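Alpha,alpha-trehalose-phosphate synthase (UDP-forming) (Burkholderia multivorans, PDB 5UOF) belongs to glycosyltransferase family 20 and has the GT-B fold, two Rossmann-like domains side by side. Local coordinates at residues A[287-292]-A[414-419]; A[364-369]-A[421-426]. All coordinates share one frame; numbering follows the deposited sequence. Where two conformers were deposited one is given.

Contact 1: A[287-292]-A[414-419]; sequences FERMLA and YDLSQM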
ATOM      1  N   PHE A 287     -18.793  -6.693  15.156  1.00 10.71           N
ATOM      2  CA  PHE A 287     -19.691  -7.472  16.004  1.00 11.70           C
ATOM      3  C   PHE A 287     -20.611  -6.549  16.792  1.00 15.77           C
ATOM      4  O   PHE A 287     -21.814  -6.811  16.924  1.00 12.81           O
ATOM      5  CB  PHE A 287     -18.866  -8.359  16.940  1.00 10.66           C
ATOM      6  CG  PHE A 287     -19.688  -9.287  17.791  1.00 12.02           C
ATOM      7  CD1 PHE A 287     -20.385 -10.338  17.222  1.00 15.49           C
ATOM      8  CD2 PHE A 287     -19.746  -9.116  19.170  1.00 12.76           C
ATOM      9  CE1 PHE A 287     -21.146 -11.201  18.019  1.00 16.70           C
ATOM     10  CE2 PHE A 287     -20.490  -9.981  19.964  1.00 13.62           C
ATOM     11  CZ  PHE A 287     -21.196 -11.012  19.389  1.00 13.62           C
ATOM     12  N   GLU A 288     -20.055  -5.458  17.319  1.00 13.13           N
ATOM     13  CA  GLU A 288     -20.861  -4.448  17.995  1.00 11.85           C
ATOM     14  C   GLU A 288     -21.943  -3.907  17.069  1.00 13.02           C
ATOM     15  O   GLU A 288     -23.109  -3.801  17.456  1.00 13.32           O
ATOM     16  CB  GLU A 288     -19.957  -3.310  18.467  1.00 13.64           C
ATOM     17  CG  GLU A 288     -20.706  -2.139  19.079  1.00 17.41           C
ATOM     18  CD  GLU A 288     -19.831  -0.905  19.244  1.00 22.40           C
ATOM     19  OE1 GLU A 288     -18.691  -0.891  18.713  1.00 18.84           O
ATOM     20  OE2 GLU A 288     -20.291   0.049  19.907  1.00 27.47           O
ATOM     21  N   ARG A 289     -21.562  -3.569  15.835  1.00 12.26           N
ATOM     22  CA  ARG A 289     -22.506  -3.020  14.869  1.00 16.04           C
ATOM     23  C   ARG A 289     -23.604  -4.024  14.559  1.00 15.43           C
ATOM     24  O   ARG A 289     -24.771  -3.655  14.437  1.00 15.66           O
ATOM     25  CB  ARG A 289     -21.763  -2.615  13.595  1.00 16.86           C
ATOM     26  CG  ARG A 289     -22.612  -1.906  12.567  1.00 26.16           C
ATOM     27  CD  ARG A 289     -21.740  -1.174  11.533  1.00 29.70           C
ATOM     28  NE  ARG A 289     -20.962  -0.083  12.122  1.00 32.60           N
ATOM     29  CZ  ARG A 289     -20.287   0.823  11.415  1.00 30.63           C
ATOM     30  NH1 ARG A 289     -20.283   0.773  10.090  1.00 21.46           N
ATOM     31  NH2 ARG A 289     -19.611   1.781  12.031  1.00 29.84           N
ATOM     32  N   MET A 290     -23.257  -5.307  14.448  1.00 12.49           N
ATOM     33  CA  MET A 290     -24.294  -6.303  14.211  0.53 12.70           C
ATOM     34  C   MET A 290     -25.292  -6.341  15.364  1.00 14.09           C
ATOM     35  O   MET A 290     -26.504  -6.401  15.142  1.00 13.50           O
ATOM     36  CB  MET A 290     -23.663  -7.676  13.993  0.53 13.15           C
ATOM     37  CG  MET A 290     -24.636  -8.674  13.395  0.53 15.14           C
ATOM     38  SD  MET A 290     -24.312 -10.321  14.024  0.53 15.63           S
ATOM     39  CE  MET A 290     -24.850 -10.148  15.726  0.53 11.17           C
ATOM     40  N   LEU A 291     -24.801  -6.298  16.606  1.00 14.96           N
ATOM     41  CA  LEU A 291     -25.701  -6.341  17.754  1.00 14.58           C
ATOM     42  C   LEU A 291     -26.591  -5.110  17.818  1.00 16.99           C
ATOM     43  O   LEU A 291     -27.732  -5.192  18.292  1.00 18.27           O
ATOM     44  CB  LEU A 291     -24.899  -6.466  19.049  1.00 14.23           C
ATOM     45  CG  LEU A 291     -24.117  -7.764  19.238  1.00 15.17           C
ATOM     46  CD1 LEU A 291     -23.296  -7.643  20.507  1.00 17.93           C
ATOM     47  CD2 LEU A 291     -25.069  -8.968  19.312  1.00 11.77           C
ATOM     48  N   ALA A 292     -26.078  -3.959  17.371  1.00 14.56           N
ATOM     49  CA  ALA A 292     -26.894  -2.748  17.316  1.00 14.60           C
ATOM     50  C   ALA A 292     -27.926  -2.830  16.197  1.00 20.76           C
ATOM     51  O   ALA A 292     -29.077  -2.408  16.373  1.00 20.71           O
ATOM     52  CB  ALA A 292     -25.991  -1.530  17.122  1.00 14.75           C
ATOM     53  N   TYR A 414     -12.322  -3.374   5.912  1.00 14.28           N
ATOM     54  CA  TYR A 414     -12.434  -1.925   6.007  1.00 15.41           C
ATOM     55  C   TYR A 414     -13.868  -1.440   5.876  1.00 16.98           C
ATOM     56  O   TYR A 414     -14.114  -0.237   5.973  1.00 19.31           O
ATOM     57  CB  TYR A 414     -11.571  -1.263   4.942  1.00 13.77           C
ATOM     58  CG  TYR A 414     -10.110  -1.561   5.168  1.00 18.05           C
ATOM     59  CD1 TYR A 414      -9.356  -0.784   6.041  1.00 22.00           C
ATOM     60  CD2 TYR A 414      -9.496  -2.639   4.544  1.00 12.92           C
ATOM     61  CE1 TYR A 414      -8.022  -1.049   6.264  1.00 24.79           C
ATOM     62  CE2 TYR A 414      -8.141  -2.917   4.763  1.00 14.32           C
ATOM     63  CZ  TYR A 414      -7.421  -2.121   5.626  1.00 21.16           C
ATOM     64  OH  TYR A 414      -6.091  -2.366   5.854  1.00 20.22           O
ATOM     65  N   ASP A 415     -14.809  -2.345   5.668  1.00 16.19           N
ATOM     66  CA  ASP A 415     -16.223  -2.019   5.556  1.00 13.63           C
ATOM     67  C   ASP A 415     -16.910  -2.687   6.746  1.00 13.94           C
ATOM     68  O   ASP A 415     -17.364  -3.827   6.646  1.00 14.21           O
ATOM     69  CB  ASP A 415     -16.747  -2.503   4.217  1.00 15.83           C
ATOM     70  CG  ASP A 415     -18.175  -2.085   3.948  1.00 15.68           C
ATOM     71  OD1 ASP A 415     -18.872  -1.618   4.881  1.00 19.43           O
ATOM     72  OD2 ASP A 415     -18.603  -2.225   2.783  1.00 19.11           O
ATOM     73  N   LEU A 416     -16.977  -1.979   7.877  1.00 11.97           N
ATOM     74  CA  LEU A 416     -17.518  -2.584   9.094  1.00 11.09           C
ATOM     75  C   LEU A 416     -18.961  -3.019   8.905  1.00 15.05           C
ATOM     76  O   LEU A 416     -19.379  -4.054   9.440  1.00 13.60           O
ATOM     77  CB  LEU A 416     -17.419  -1.618  10.275  1.00 12.94           C
ATOM     78  CG  LEU A 416     -16.016  -1.117  10.624  1.00 18.80           C
ATOM     79  CD1 LEU A 416     -16.080  -0.173  11.817  1.00 25.19           C
ATOM     80  CD2 LEU A 416     -15.112  -2.294  10.909  1.00 23.83           C
ATOM     81  N   SER A 417     -19.744  -2.240   8.160  1.00 13.61           N
ATOM     82  CA  SER A 417     -21.136  -2.619   7.950  1.00 12.19           C
ATOM     83  C   SER A 417     -21.244  -3.891   7.119  1.00 13.58           C
ATOM     84  O   SER A 417     -22.111  -4.731   7.385  1.00 13.77           O
ATOM     85  CB  SER A 417     -21.904  -1.481   7.299  1.00 15.11           C
ATOM     86  OG  SER A 417     -22.057  -0.427   8.229  1.00 18.56           O
ATOM     87  N   GLN A 418     -20.384  -4.062   6.111  1.00 13.91           N
ATOM     88  CA  GLN A 418     -20.416  -5.326   5.379  1.00 14.87           C
ATOM     89  C   GLN A 418     -20.067  -6.486   6.301  1.00 12.35           C
ATOM     90  O   GLN A 418     -20.693  -7.550   6.237  1.00 13.25           O
ATOM     91  CB  GLN A 418     -19.474  -5.309   4.172  1.00 14.59           C
ATOM     92  CG  GLN A 418     -19.488  -6.661   3.432  1.00 19.37           C
ATOM     93  CD  GLN A 418     -18.398  -6.813   2.384  1.00 20.35           C
ATOM     94  OE1 GLN A 418     -17.324  -6.238   2.501  1.00 17.83           O
ATOM     95  NE2 GLN A 418     -18.680  -7.598   1.349  1.00 26.98           N
ATOM     96  N   MET A 419     -19.068  -6.300   7.171  1.00 10.67           N
ATOM     97  CA  MET A 419     -18.715  -7.367   8.105  1.00  8.75           C
ATOM     98  C   MET A 419     -19.860  -7.673   9.055  1.00 11.32           C
ATOM     99  O   MET A 419     -20.160  -8.848   9.312  1.00 13.19           O
ATOM    100  CB  MET A 419     -17.458  -6.999   8.888  1.00 12.46           C
ATOM    101  CG  MET A 419     -16.226  -6.980   8.005  1.00 14.58           C
ATOM    102  SD  MET A 419     -14.810  -7.779   8.825  1.00 15.46           S
ATOM    103  CE  MET A 419     -14.440  -6.579  10.097  1.00 14.07           C
TER

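Contact 2: A[364-369]-A[421-426]; sequences VGYVTP and DALERA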
ATOM      1  N   VAL A 364     -19.976 -19.844  13.679  1.00  9.42           N
ATOM      2  CA  VAL A 364     -19.334 -18.888  12.775  1.00  9.77           C
ATOM      3  C   VAL A 364     -17.850 -18.872  13.109  1.00 11.22           C
ATOM      4  O   VAL A 364     -17.471 -18.821  14.280  1.00 10.93           O
ATOM      5  CB  VAL A 364     -19.921 -17.468  12.896  1.00 15.28           C
ATOM      6  CG1 VAL A 364     -19.265 -16.523  11.865  1.00  8.83           C
ATOM      7  CG2 VAL A 364     -21.437 -17.492  12.700  1.00 11.34           C
ATOM      8  N   GLY A 365     -17.013 -18.935  12.064  1.00  9.80           N
ATOM      9  CA  GLY A 365     -15.602 -18.646  12.186  1.00  7.62           C
ATOM     10  C   GLY A 365     -15.365 -17.270  11.593  1.00 13.62           C
ATOM     11  O   GLY A 365     -15.703 -17.013  10.438  1.00 12.47           O
ATOM     12  N   TYR A 366     -14.775 -16.393  12.390  1.00 12.12           N
ATOM     13  CA  TYR A 366     -14.704 -14.966  12.078  1.00 10.43           C
ATOM     14  C   TYR A 366     -13.232 -14.634  11.857  1.00  9.55           C
ATOM     15  O   TYR A 366     -12.484 -14.385  12.807  1.00 12.21           O
ATOM     16  CB  TYR A 366     -15.319 -14.194  13.225  1.00  8.59           C
ATOM     17  CG  TYR A 366     -15.517 -12.705  13.064  1.00  9.02           C
ATOM     18  CD1 TYR A 366     -15.521 -12.092  11.827  1.00 11.82           C
ATOM     19  CD2 TYR A 366     -15.745 -11.926  14.191  1.00  9.35           C
ATOM     20  CE1 TYR A 366     -15.731 -10.700  11.724  1.00 11.33           C
ATOM     21  CE2 TYR A 366     -15.962 -10.570  14.103  1.00 10.40           C
ATOM     22  CZ  TYR A 366     -15.945  -9.958  12.878  1.00 12.11           C
ATOM     23  OH  TYR A 366     -16.139  -8.599  12.830  1.00 13.37           O
ATOM     24  N   VAL A 367     -12.813 -14.668  10.589  1.00  8.71           N
ATOM     25  CA  VAL A 367     -11.395 -14.621  10.230  1.00  8.78           C
ATOM     26  C   VAL A 367     -11.170 -13.522   9.198  1.00  9.47           C
ATOM     27  O   VAL A 367     -11.108 -13.785   7.992  1.00 10.57           O
ATOM     28  CB  VAL A 367     -10.937 -15.991   9.695  1.00 12.63           C
ATOM     29  CG1 VAL A 367      -9.429 -16.018   9.492  1.00 13.87           C
ATOM     30  CG2 VAL A 367     -11.378 -17.106  10.636  1.00 12.20           C
ATOM     31  N   THR A 368     -11.038 -12.283   9.645  1.00 10.33           N
ATOM     32  CA  THR A 368     -11.044 -11.146   8.721  1.00  8.84           C
ATOM     33  C   THR A 368      -9.842 -10.230   8.939  1.00 13.55           C
ATOM     34  O   THR A 368      -9.995  -9.023   9.164  1.00 13.09           O
ATOM     35  CB  THR A 368     -12.364 -10.385   8.841  1.00 16.49           C
ATOM     36  OG1 THR A 368     -12.519  -9.885  10.174  1.00 15.19           O
ATOM     37  CG2 THR A 368     -13.563 -11.309   8.506  1.00 13.17           C
ATOM     38  N   PRO A 369      -8.619 -10.762   8.814  1.00 11.63           N
ATOM     39  CA  PRO A 369      -7.433  -9.902   8.921  1.00 11.43           C
ATOM     40  C   PRO A 369      -7.400  -8.875   7.806  1.00 11.96           C
ATOM     41  O   PRO A 369      -7.925  -9.104   6.715  1.00 13.29           O
ATOM     42  CB  PRO A 369      -6.260 -10.884   8.777  1.00 11.81           C
ATOM     43  CG  PRO A 369      -6.835 -12.021   7.940  1.00  9.73           C
ATOM     44  CD  PRO A 369      -8.262 -12.150   8.465  1.00 10.91           C
ATOM     45  N   ASP A 421     -23.069  -7.225   8.485  1.00 11.81           N
ATOM     46  CA  ASP A 421     -24.102  -7.915   7.718  1.00 13.39           C
ATOM     47  C   ASP A 421     -23.719  -9.374   7.482  1.00 11.91           C
ATOM     48  O   ASP A 421     -24.582 -10.259   7.492  1.00 13.02           O
ATOM     49  CB  ASP A 421     -24.333  -7.220   6.373  1.00 14.80           C
ATOM     50  CG  ASP A 421     -24.966  -5.837   6.509  1.00 22.86           C
ATOM     51  OD1 ASP A 421     -25.515  -5.495   7.584  1.00 18.87           O
ATOM     52  OD2 ASP A 421     -24.919  -5.091   5.511  1.00 19.32           O
ATOM     53  N   ALA A 422     -22.431  -9.640   7.239  1.00 14.20           N
ATOM     54  CA  ALA A 422     -21.990 -11.014   6.999  1.00 12.41           C
ATOM     55  C   ALA A 422     -22.114 -11.864   8.256  1.00 13.07           C
ATOM     56  O   ALA A 422     -22.507 -13.034   8.186  1.00 11.15           O
ATOM     57  CB  ALA A 422     -20.550 -11.026   6.489  1.00 10.50           C
ATOM     58  N   LEU A 423     -21.798 -11.290   9.417  1.00 11.04           N
ATOM     59  CA  LEU A 423     -22.014 -12.005  10.671  1.00 10.54           C
ATOM     60  C   LEU A 423     -23.485 -12.358  10.856  1.00 11.16           C
ATOM     61  O   LEU A 423     -23.825 -13.492  11.223  1.00 11.68           O
ATOM     62  CB  LEU A 423     -21.525 -11.164  11.845  1.00 10.12           C
ATOM     63  CG  LEU A 423     -19.999 -10.991  11.999  1.00  9.91           C
ATOM     64  CD1 LEU A 423     -19.728  -9.936  13.051  1.00 11.56           C
ATOM     65  CD2 LEU A 423     -19.316 -12.307  12.378  1.00 12.59           C
ATOM     66  N   GLU A 424     -24.381 -11.386  10.623  1.00 10.54           N
ATOM     67  CA  GLU A 424     -25.806 -11.660  10.778  1.00 14.27           C
ATOM     68  C   GLU A 424     -26.263 -12.734   9.800  1.00 14.57           C
ATOM     69  O   GLU A 424     -27.011 -13.647  10.171  1.00 13.75           O
ATOM     70  CB  GLU A 424     -26.612 -10.376  10.584  1.00 13.43           C
ATOM     71  CG  GLU A 424     -28.105 -10.574  10.831  1.00 21.68           C
ATOM     72  CD  GLU A 424     -28.905  -9.298  10.615  1.00 35.36           C
ATOM     73  OE1 GLU A 424     -28.291  -8.246  10.330  1.00 35.93           O
ATOM     74  OE2 GLU A 424     -30.148  -9.355  10.729  1.00 35.76           O
ATOM     75  N   ARG A 425     -25.800 -12.652   8.551  1.00 10.54           N
ATOM     76  CA  ARG A 425     -26.166 -13.649   7.556  1.00 10.29           C
ATOM     77  C   ARG A 425     -25.632 -15.023   7.941  1.00 13.72           C
ATOM     78  O   ARG A 425     -26.338 -16.033   7.832  1.00 13.26           O
ATOM     79  CB  ARG A 425     -25.627 -13.245   6.189  1.00 13.21           C
ATOM     80  CG  ARG A 425     -25.947 -14.258   5.126  1.00 13.55           C
ATOM     81  CD  ARG A 425     -25.651 -13.760   3.731  1.00 17.01           C
ATOM     82  NE  ARG A 425     -25.875 -14.826   2.761  1.00 16.68           N
ATOM     83  CZ  ARG A 425     -25.456 -14.791   1.507  1.00 20.81           C
ATOM     84  NH1 ARG A 425     -24.789 -13.722   1.051  1.00 19.71           N
ATOM     85  NH2 ARG A 425     -25.705 -15.828   0.718  1.00 19.45           N
ATOM     86  N   ALA A 426     -24.384 -15.069   8.407  1.00 11.96           N
ATOM     87  CA  ALA A 426     -23.786 -16.334   8.830  1.00 10.36           C
ATOM     88  C   ALA A 426     -24.577 -16.978   9.967  1.00 15.91           C
ATOM     89  O   ALA A 426     -24.802 -18.196   9.970  1.00 14.20           O
ATOM     90  CB  ALA A 426     -22.340 -16.094   9.257  1.00 10.83           C
TER

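Contact 1: A[287-292]-A[414-419]
The hydroxyl of Ser-417 takes a hydrogen bond from the guanidinium of Arg-289, with NH1 2.8 Å from OG and an N-H...O angle of 148°. Ser-417 OG lies 16° out of the guanidinium plane, near its edge. Arg-289 sends its chain away from its own helix with CG anti to the backbone N (chi1 -174°), and a bend at chi3 turns the guanidinium across the first turn of helix 416-428. The same hydroxyl has the Arg-289 methylene close by, CD standing 3.4 Å from OG. Leu-416 comes over one face of the guanidinium, off-centre, its CB 3.7 Å from NH1; the two side chains cross at about a right angle, and Leu-416 CD1 reaches NH2 at 4.0 Å. Helices 280-293 and 416-428 belong to the Rossmann-like domain of the GT-B fold built on the six-stranded parallel sheet, and here they meet at the surface of the subunit, beside the second subunit, whose Arg-109 packs on Ser-417 and Gln-418. Asp-415 is the N-cap of helix 416-428: its OD1 accepts from Gln-418 N at 3.1 Å, met from above the carboxylate plane, while OD2 hydrogen-bonds the amino nitrogen of a bound serine. Asp-415 OD1 also forms a long, weak ion pair with Arg-109 NE of the second subunit, whereas Arg-289 NH1, 5.9 Å from OD1, is too far for a salt bridge.

Contact 2: A[364-369]-A[421-426]
This is a buried, wholly apolar packing of helix against strand, in which helix 416-428 lies over strand 364-367, an inner strand of the six-stranded parallel sheet. The two short segments run nearly antiparallel, at 161°, with their axes 9.6 Å apart, the setting usual for helices packed on the sheet of a Rossmann-like domain. Leu-423 carries much of the contact. One of its methyls, CD2, sits over the centre of the Tyr-366 ring in a CH-pi contact, 3.8 Å from the centroid and only 7° off the ring normal. The other, CD1, reaches the phenol end of the ring, 3.8 Å from CZ. With CG anti to its backbone N (chi1 -173°), Tyr-366 carries the ring to where Leu-423 crosses it at about a right angle. One helical turn later, Ala-426 CB nestles against Val-364, 3.8 Å from CG2, while Val-364 CG1 lies 4.2 Å from Leu-423 CD2. The tyrosine hydroxyl hydrogen-bonds Arg-283 O in helix 280-293, which ties the ring to that helix too and probably limits its motion. Strand 364-367 is bonded through its backbone to Met-269 and to Val-392 and Val-394, and Ala-426 also packs on Leu-409 of strand 409-411.

After the N-terminal domain, built on the ten-stranded sheet, the chain reaches helix 280-293, which supplies 287-292, then strand 364-367, and later helix 416-428, which supplies a segment to both contacts. Contact 1 closes a loop of 121 residues and contact 2 one of 51; since their segments alternate along the sequence, the two closures cross. The shared helix is held at its first turn by helix 280-293 and farther along by inner strand 364-367, with the contact centres about 9 Å apart. Met-419 links them by packing, its SD 3.4 Å from Thr-368 OG1. Together they tie two neighbouring helices to the parallel sheet of one domain.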